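Local coordinates for sulfate transporter 4.1, chloroplastic (Arabidopsis thaliana, PDB 7LHV), which cotransports protons and sulfate across the membrane and may play a role in regulating sulfate assimilation, at residues Leu180-Val185 with Ala384-Gly389; Ser307-Gly312 with Ile429-Leu434; His500-Gly505 with Ile530-Ser535. One frame throughout, in Å; residues are numbered along the deposited sequence.

Contact 1. Residues Leu180-Val185 with Ala384-Gly389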
loop_
_atom_site.group_PDB
_atom_site.type_symbol
_atom_site.label_atom_id
_atom_site.label_comp_id
_atom_site.label_asym_id
_atom_site.label_seq_id
_atom_site.Cartn_x
_atom_site.Cartn_y
_atom_site.Cartn_z
ATOM N N LEU A 180 23.060 -10.784 16.269
ATOM C CA LEU A 180 22.856 -9.470 15.671
ATOM C C LEU A 180 21.444 -9.328 15.122
ATOM O O LEU A 180 20.841 -8.252 15.211
ATOM C CB LEU A 180 23.885 -9.231 14.568
ATOM C CG LEU A 180 23.698 -7.950 13.756
ATOM C CD1 LEU A 180 24.055 -6.732 14.584
ATOM C CD2 LEU A 180 24.521 -8.006 12.489
ATOM N N LEU A 181 20.903 -10.399 14.539
ATOM C CA LEU A 181 19.531 -10.365 14.055
ATOM C C LEU A 181 18.560 -10.135 15.198
ATOM O O LEU A 181 17.588 -9.386 15.056
ATOM C CB LEU A 181 19.209 -11.668 13.325
ATOM C CG LEU A 181 17.932 -11.699 12.495
ATOM C CD1 LEU A 181 17.954 -10.597 11.471
ATOM C CD2 LEU A 181 17.796 -13.042 11.813
ATOM N N ALA A 182 18.808 -10.770 16.344
ATOM C CA ALA A 182 17.962 -10.539 17.510
ATOM C C ALA A 182 18.041 -9.092 17.975
ATOM O O ALA A 182 17.021 -8.487 18.320
ATOM C CB ALA A 182 18.353 -11.490 18.638
ATOM N N LEU A 183 19.249 -8.521 17.993
ATOM C CA LEU A 183 19.395 -7.121 18.394
ATOM C C LEU A 183 18.662 -6.186 17.441
ATOM O O LEU A 183 17.985 -5.245 17.876
ATOM C CB LEU A 183 20.873 -6.745 18.467
ATOM C CG LEU A 183 21.159 -5.274 18.763
ATOM C CD1 LEU A 183 20.688 -4.910 20.154
ATOM C CD2 LEU A 183 22.636 -4.978 18.601
ATOM N N LEU A 184 18.788 -6.425 16.134
ATOM C CA LEU A 184 18.101 -5.587 15.158
ATOM C C LEU A 184 16.590 -5.721 15.285
ATOM O O LEU A 184 15.861 -4.729 15.180
ATOM C CB LEU A 184 18.554 -5.947 13.745
ATOM C CG LEU A 184 20.024 -5.693 13.418
ATOM C CD1 LEU A 184 20.377 -6.308 12.082
ATOM C CD2 LEU A 184 20.323 -4.209 13.425
ATOM N N VAL A 185 16.102 -6.943 15.509
ATOM C CA VAL A 185 14.671 -7.149 15.694
ATOM C C VAL A 185 14.186 -6.408 16.929
ATOM O O VAL A 185 13.132 -5.763 16.909
ATOM C CB VAL A 185 14.352 -8.653 15.770
ATOM C CG1 VAL A 185 12.983 -8.873 16.377
ATOM C CG2 VAL A 185 14.425 -9.274 14.392
ATOM N N ALA A 384 21.442 -14.507 22.626
ATOM C CA ALA A 384 20.177 -15.131 22.272
ATOM C C ALA A 384 19.745 -14.680 20.886
ATOM O O ALA A 384 20.099 -13.590 20.433
ATOM C CB ALA A 384 19.081 -14.798 23.285
ATOM N N TYR A 385 18.974 -15.526 20.218
ATOM C CA TYR A 385 18.433 -15.243 18.898
ATOM C C TYR A 385 16.934 -14.966 19.003
ATOM O O TYR A 385 16.311 -15.311 20.012
ATOM C CB TYR A 385 18.741 -16.409 17.941
ATOM C CG TYR A 385 17.770 -17.566 17.919
ATOM C CD1 TYR A 385 17.920 -18.641 18.782
ATOM C CD2 TYR A 385 16.734 -17.609 16.998
ATOM C CE1 TYR A 385 17.044 -19.707 18.747
ATOM C CE2 TYR A 385 15.856 -18.668 16.959
ATOM C CZ TYR A 385 16.018 -19.714 17.833
ATOM O OH TYR A 385 15.143 -20.771 17.792
ATOM N N PRO A 386 16.324 -14.324 17.996
ATOM C CA PRO A 386 15.026 -13.665 18.217
ATOM C C PRO A 386 13.972 -14.591 18.812
ATOM O O PRO A 386 13.837 -15.751 18.419
ATOM C CB PRO A 386 14.624 -13.205 16.814
ATOM C CG PRO A 386 15.877 -13.062 16.091
ATOM C CD PRO A 386 16.790 -14.122 16.612
ATOM N N ALA A 387 13.221 -14.055 19.771
ATOM C CA ALA A 387 12.200 -14.800 20.489
ATOM C C ALA A 387 10.903 -14.007 20.486
ATOM O O ALA A 387 10.899 -12.820 20.824
ATOM C CB ALA A 387 12.637 -15.082 21.928
ATOM N N THR A 388 9.806 -14.663 20.106
ATOM C CA THR A 388 8.494 -14.028 20.119
ATOM C C THR A 388 7.483 -14.904 20.847
ATOM O O THR A 388 7.848 -15.931 21.425
ATOM C CB THR A 388 8.011 -13.741 18.696
ATOM O OG1 THR A 388 8.001 -14.957 17.940
ATOM C CG2 THR A 388 8.922 -12.735 18.014
ATOM N N GLY A 389 6.214 -14.505 20.826
ATOM C CA GLY A 389 5.186 -15.292 21.480
ATOM C C GLY A 389 4.951 -16.617 20.781
ATOM O O GLY A 389 5.109 -16.749 19.569
#

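Contact 2. Residues Ser307-Gly312 with Ile429-Leu434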
loop_
_atom_site.group_PDB
_atom_site.type_symbol
_atom_site.label_atom_id
_atom_site.label_comp_id
_atom_site.label_asym_id
_atom_site.label_seq_id
_atom_site.Cartn_x
_atom_site.Cartn_y
_atom_site.Cartn_z
ATOM N N SER A 307 23.766 -46.055 13.340
ATOM C CA SER A 307 23.559 -44.967 12.393
ATOM C C SER A 307 22.842 -43.765 12.992
ATOM O O SER A 307 22.623 -42.780 12.280
ATOM C CB SER A 307 22.779 -45.476 11.179
ATOM O OG SER A 307 21.541 -46.035 11.575
ATOM N N ILE A 308 22.473 -43.813 14.267
ATOM C CA ILE A 308 21.836 -42.667 14.905
ATOM C C ILE A 308 22.903 -41.657 15.302
ATOM O O ILE A 308 24.070 -42.001 15.521
ATOM C CB ILE A 308 20.997 -43.106 16.119
ATOM C CG1 ILE A 308 21.893 -43.722 17.190
ATOM C CG2 ILE A 308 19.921 -44.086 15.696
ATOM C CD1 ILE A 308 21.216 -43.873 18.528
ATOM N N SER A 309 22.500 -40.395 15.396
ATOM C CA SER A 309 23.402 -39.304 15.732
ATOM C C SER A 309 22.895 -38.581 16.971
ATOM O O SER A 309 21.691 -38.354 17.121
ATOM C CB SER A 309 23.533 -38.319 14.567
ATOM O OG SER A 309 24.425 -37.266 14.889
ATOM N N LEU A 310 23.818 -38.228 17.854
ATOM C CA LEU A 310 23.508 -37.510 19.079
ATOM C C LEU A 310 23.887 -36.041 18.934
ATOM O O LEU A 310 24.657 -35.658 18.053
ATOM C CB LEU A 310 24.244 -38.133 20.267
ATOM C CG LEU A 310 24.304 -39.662 20.287
ATOM C CD1 LEU A 310 25.114 -40.144 21.476
ATOM C CD2 LEU A 310 22.911 -40.268 20.307
ATOM N N VAL A 311 23.329 -35.212 19.821
ATOM C CA VAL A 311 23.573 -33.778 19.734
ATOM C C VAL A 311 25.006 -33.421 20.099
ATOM O O VAL A 311 25.459 -32.311 19.798
ATOM C CB VAL A 311 22.588 -33.002 20.627
ATOM C CG1 VAL A 311 21.162 -33.238 20.174
ATOM C CG2 VAL A 311 22.772 -33.398 22.069
ATOM N N GLY A 312 25.732 -34.327 20.744
ATOM C CA GLY A 312 27.105 -34.063 21.112
ATOM C C GLY A 312 27.218 -33.240 22.380
ATOM O O GLY A 312 26.239 -32.950 23.070
ATOM N N ILE A 429 20.896 -37.088 23.769
ATOM C CA ILE A 429 19.638 -36.922 23.047
ATOM C C ILE A 429 19.882 -37.143 21.559
ATOM O O ILE A 429 20.722 -36.455 20.964
ATOM C CB ILE A 429 19.026 -35.537 23.301
ATOM C CG1 ILE A 429 18.632 -35.388 24.768
ATOM C CG2 ILE A 429 17.827 -35.316 22.401
ATOM C CD1 ILE A 429 18.110 -34.016 25.116
ATOM N N PRO A 430 19.189 -38.084 20.924
ATOM C CA PRO A 430 19.343 -38.259 19.477
ATOM C C PRO A 430 18.805 -37.061 18.710
ATOM O O PRO A 430 17.881 -36.376 19.149
ATOM C CB PRO A 430 18.523 -39.521 19.180
ATOM C CG PRO A 430 18.350 -40.196 20.502
ATOM C CD PRO A 430 18.297 -39.097 21.508
ATOM N N GLN A 431 19.408 -36.810 17.547
ATOM C CA GLN A 431 18.942 -35.718 16.698
ATOM C C GLN A 431 17.598 -36.038 16.061
ATOM O O GLN A 431 16.795 -35.128 15.816
ATOM C CB GLN A 431 19.982 -35.410 15.622
ATOM C CG GLN A 431 21.325 -34.979 16.176
ATOM C CD GLN A 431 22.366 -34.790 15.093
ATOM O OE1 GLN A 431 23.564 -34.868 15.351
ATOM N NE2 GLN A 431 21.912 -34.533 13.874
ATOM N N CYS A 432 17.335 -37.314 15.777
ATOM C CA CYS A 432 16.042 -37.688 15.215
ATOM C C CYS A 432 14.908 -37.402 16.188
ATOM O O CYS A 432 13.790 -37.102 15.760
ATOM C CB CYS A 432 16.048 -39.162 14.813
ATOM S SG CYS A 432 16.230 -40.308 16.186
ATOM N N ALA A 433 15.171 -37.476 17.496
ATOM C CA ALA A 433 14.150 -37.108 18.475
ATOM C C ALA A 433 13.788 -35.633 18.369
ATOM O O ALA A 433 12.606 -35.271 18.399
ATOM C CB ALA A 433 14.630 -37.444 19.885
ATOM N N LEU A 434 14.791 -34.763 18.244
ATOM C CA LEU A 434 14.520 -33.339 18.078
ATOM C C LEU A 434 13.800 -33.068 16.763
ATOM O O LEU A 434 12.908 -32.212 16.697
ATOM C CB LEU A 434 15.822 -32.545 18.156
ATOM C CG LEU A 434 16.664 -32.736 19.419
ATOM C CD1 LEU A 434 17.845 -31.787 19.415
ATOM C CD2 LEU A 434 15.823 -32.538 20.664
#

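Contact 3. Residues His500-Gly505 with Ile530-Ser535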
loop_
_atom_site.group_PDB
_atom_site.type_symbol
_atom_site.label_atom_id
_atom_site.label_comp_id
_atom_site.label_asym_id
_atom_site.label_seq_id
_atom_site.Cartn_x
_atom_site.Cartn_y
_atom_site.Cartn_z
ATOM N N HIS A 500 -18.955 3.334 -2.172
ATOM C CA HIS A 500 -20.353 3.134 -2.524
ATOM C C HIS A 500 -21.050 4.480 -2.648
ATOM O O HIS A 500 -20.941 5.331 -1.762
ATOM C CB HIS A 500 -21.051 2.268 -1.479
ATOM C CG HIS A 500 -22.443 1.869 -1.859
ATOM N ND1 HIS A 500 -23.559 2.359 -1.217
ATOM C CD2 HIS A 500 -22.898 1.024 -2.815
ATOM C CE1 HIS A 500 -24.643 1.835 -1.761
ATOM N NE2 HIS A 500 -24.270 1.021 -2.732
ATOM N N ILE A 501 -21.758 4.674 -3.756
ATOM C CA ILE A 501 -22.506 5.894 -4.023
ATOM C C ILE A 501 -23.953 5.507 -4.290
ATOM O O ILE A 501 -24.222 4.642 -5.129
ATOM C CB ILE A 501 -21.910 6.673 -5.208
ATOM C CG1 ILE A 501 -20.615 7.365 -4.785
ATOM C CG2 ILE A 501 -22.906 7.673 -5.747
ATOM C CD1 ILE A 501 -19.886 8.035 -5.917
ATOM N N ALA A 502 -24.878 6.147 -3.583
ATOM C CA ALA A 502 -26.280 5.766 -3.609
ATOM C C ALA A 502 -27.120 6.842 -4.282
ATOM O O ALA A 502 -26.982 8.031 -3.980
ATOM C CB ALA A 502 -26.805 5.519 -2.194
ATOM N N VAL A 503 -27.995 6.415 -5.188
ATOM C CA VAL A 503 -28.952 7.305 -5.835
ATOM C C VAL A 503 -30.238 7.231 -5.020
ATOM O O VAL A 503 -30.966 6.241 -5.069
ATOM C CB VAL A 503 -29.181 6.927 -7.298
ATOM C CG1 VAL A 503 -30.262 7.803 -7.906
ATOM C CG2 VAL A 503 -27.887 7.051 -8.083
ATOM N N LEU A 504 -30.517 8.288 -4.267
ATOM C CA LEU A 504 -31.647 8.285 -3.350
ATOM C C LEU A 504 -32.957 8.537 -4.085
ATOM O O LEU A 504 -33.002 9.219 -5.110
ATOM C CB LEU A 504 -31.463 9.342 -2.263
ATOM C CG LEU A 504 -30.513 9.003 -1.122
ATOM C CD1 LEU A 504 -29.104 9.027 -1.613
ATOM C CD2 LEU A 504 -30.685 10.003 0.001
ATOM N N GLY A 505 -34.029 7.976 -3.539
ATOM C CA GLY A 505 -35.346 8.172 -4.099
ATOM C C GLY A 505 -36.147 9.171 -3.298
ATOM O O GLY A 505 -35.911 10.378 -3.394
ATOM N N ILE A 530 -30.476 12.801 -6.786
ATOM C CA ILE A 530 -29.958 12.948 -5.430
ATOM C C ILE A 530 -28.915 11.863 -5.212
ATOM O O ILE A 530 -29.222 10.670 -5.306
ATOM C CB ILE A 530 -31.075 12.862 -4.383
ATOM C CG1 ILE A 530 -32.256 13.732 -4.806
ATOM C CG2 ILE A 530 -30.557 13.283 -3.023
ATOM C CD1 ILE A 530 -33.543 13.398 -4.103
ATOM N N VAL A 531 -27.686 12.275 -4.912
ATOM C CA VAL A 531 -26.548 11.374 -4.798
ATOM C C VAL A 531 -25.974 11.489 -3.395
ATOM O O VAL A 531 -25.746 12.598 -2.902
ATOM C CB VAL A 531 -25.476 11.688 -5.857
ATOM C CG1 VAL A 531 -24.178 10.986 -5.524
ATOM C CG2 VAL A 531 -25.961 11.270 -7.226
ATOM N N ARG A 532 -25.737 10.347 -2.756
ATOM C CA ARG A 532 -25.118 10.286 -1.440
ATOM C C ARG A 532 -23.823 9.499 -1.540
ATOM O O ARG A 532 -23.814 8.376 -2.055
ATOM C CB ARG A 532 -26.050 9.635 -0.422
ATOM C CG ARG A 532 -25.567 9.649 1.003
ATOM C CD ARG A 532 -26.478 8.805 1.872
ATOM N NE ARG A 532 -26.396 7.394 1.515
ATOM C CZ ARG A 532 -27.399 6.534 1.625
ATOM N NH1 ARG A 532 -28.579 6.905 2.092
ATOM N NH2 ARG A 532 -27.211 5.271 1.256
ATOM N N ILE A 533 -22.735 10.087 -1.054
ATOM C CA ILE A 533 -21.440 9.424 -1.025
ATOM C C ILE A 533 -21.294 8.761 0.338
ATOM O O ILE A 533 -21.069 9.437 1.343
ATOM C CB ILE A 533 -20.295 10.406 -1.294
ATOM C CG1 ILE A 533 -20.435 11.025 -2.685
ATOM C CG2 ILE A 533 -18.956 9.709 -1.154
ATOM C CD1 ILE A 533 -20.984 12.430 -2.676
ATOM N N ASP A 534 -21.413 7.436 0.373
ATOM C CA ASP A 534 -21.397 6.708 1.635
ATOM C C ASP A 534 -19.979 6.466 2.131
ATOM O O ASP A 534 -19.623 5.330 2.459
ATOM C CB ASP A 534 -22.126 5.372 1.485
ATOM C CG ASP A 534 -23.590 5.539 1.150
ATOM O OD1 ASP A 534 -24.236 6.433 1.731
ATOM O OD2 ASP A 534 -24.103 4.774 0.306
ATOM N N SER A 535 -19.172 7.524 2.213
ATOM C CA SER A 535 -17.789 7.421 2.662
ATOM C C SER A 535 -17.165 8.804 2.773
ATOM O O SER A 535 -17.622 9.743 2.110
ATOM C CB SER A 535 -16.967 6.564 1.701
ATOM O OG SER A 535 -17.149 6.993 0.364
#

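Contact 1. Residues Leu180-Val185 with Ala384-Gly389
A182 on helix 173-194 meets P386 in the membrane domain of this SLC26 transporter, just ahead of the two-stranded antiparallel sheet that 388-389 makes with 149-150. Such short strands, each leading into a helix, are a hallmark of the SLC26 fold and its UraA-like relatives, where the substrate site probably lies close by. No hydrogen bond joins L180-V185 to A384-G389; the contact is one of shape.

Backbone proximity comes first. The CA atoms of A182 and P386 approach to 4.3 Å, which suits alanine, since its side chain is a single methyl. That methyl lies against the loop backbone, with CB 3.8 Å from CA of Y385. The imide nitrogen of P386 carries no hydrogen, and a methyl beside it therefore buries no N-H.

Apolar packing supplies the rest. CD of P386 rests on CB of A182 at 3.7 Å, while its CG lies on the backbone of A182, 3.6 Å from CA, with L181 and V185 flanking it more loosely. L181 offers its branch point, CG to CG of P386 at 4.4 Å. V185 presents CG2, the methyl that lies beside its own backbone N because CG1 is anti to that N (chi1 163°).

Y385 turns its ring away from helix 173-194, and its OH bonds to OG of S156 on helix 153-166. That helix also packs on P386 through V155 and V159. The closest approach between the two segments is CB of A182 to the carbonyl O of A384, 3.3 Å.

Contact 2. Residues Ser307-Gly312 with Ile429-Leu434
V311, Q431 and S309 bring the loop S307-G312 against the start of helix 431-443. V311 contributes both backbone and side chain: its N donates to O of I429 at 3.1 Å, nearly in line with the carbonyl though bent at the hydrogen (143°). Its CG1, anti to the carbonyl carbon (chi1 -62°), meets CD1 of L434 at 3.7 Å, the two side chains crossing at about a right angle, and it also borders CB of I429. A branched aliphatic residue suits the place, since one methyl can reach L434 and I429 while its backbone N bonds.

Q431 is the first residue of the helix, and its N has no acceptor within the helix. O of S309 supplies one, at 2.8 Å and an angle of 167°. Beside that bond the side chains of S309 and Q431 come together, CB of the serine 3.8 Å from CD of the glutamine, while K118 of helix 91-119 packs on both Q431 and L434.

Between the two bonds P430 sits opposite L310. P430 holds the N-cap position, where proline's missing N-H is no loss to the helix; its CA makes a CA-H...O contact with O of S309 at 3.3 Å. An isolated beta bridge at a helix N-terminus thus ties the loop between helices 284-300 and 330-358 to helix 431-443, within the membrane domain.

Contact 3. Residues His500-Gly505 with Ile530-Ser535
H500 and D534 place their flat groups side by side, ring and carboxylate only 18° from coplanar. ND1 of H500 meets OD2 of D534 at the ring edge, 2.9 Å away, and uses the anti lone pair of that oxygen. With CG anti to its backbone N (chi1 -172°), the histidine brings its ring beside the carboxylate.

On its syn side OD2 takes a second donor, NH2 of R532 at 3.3 Å; OD2 lies at the guanidinium edge, in that group's plane, while the donor is somewhat out of the carboxylate plane. R532 and D534 form a salt bridge, though the modelled approach of NE to OD1 is too short to be trusted in detail. CD1 of L504 lies over one guanidinium face, offset toward the rim, and CB of A502 comes in obliquely to NH2 at 3.5 Å. Alanine is small enough to pack close beside this charged group. The two donors on OD2 would probably favour an ionised D534.

The backbone carries the pairing. A502 and R532 are a hydrogen-bonded pair, N of each donating to O of the other at 2.9 Å, and D534, the centre of an inverse gamma turn, adds a bond from its N to O of H500. I501, V503, V531 and I533 occupy the other face, with CG2 of I501 3.6 Å from CG1 of V531; beta-branched residues suit this apolar layer, which helix 542-560 covers through I545 and Y552.

H500 also packs on T580 of the second subunit. Strand 501-504 is an outermost strand, within this chain, of the STAS-domain sheet, antiparallel to 527-533, whose other neighbour, 569-575, runs parallel to it.

Contacts 1 and 2 both lie within the sulfate permease region, their segments alternating along the chain, so the two closures interlock in sequence. In space they are separate: centres 26 Å apart, nearest atoms about 11 Å. Contact 3 comes later in the chain and belongs to the STAS domain, on the opposite side of the chain's centre from both, with its centre 50 Å from that of contact 1 and 68 Å from that of contact 2. Of the two membrane contacts, contact 1 is the more central, and the V185 side chain lies about 11 Å from a bound sphingosine phosphate lipid. None of the three touches another.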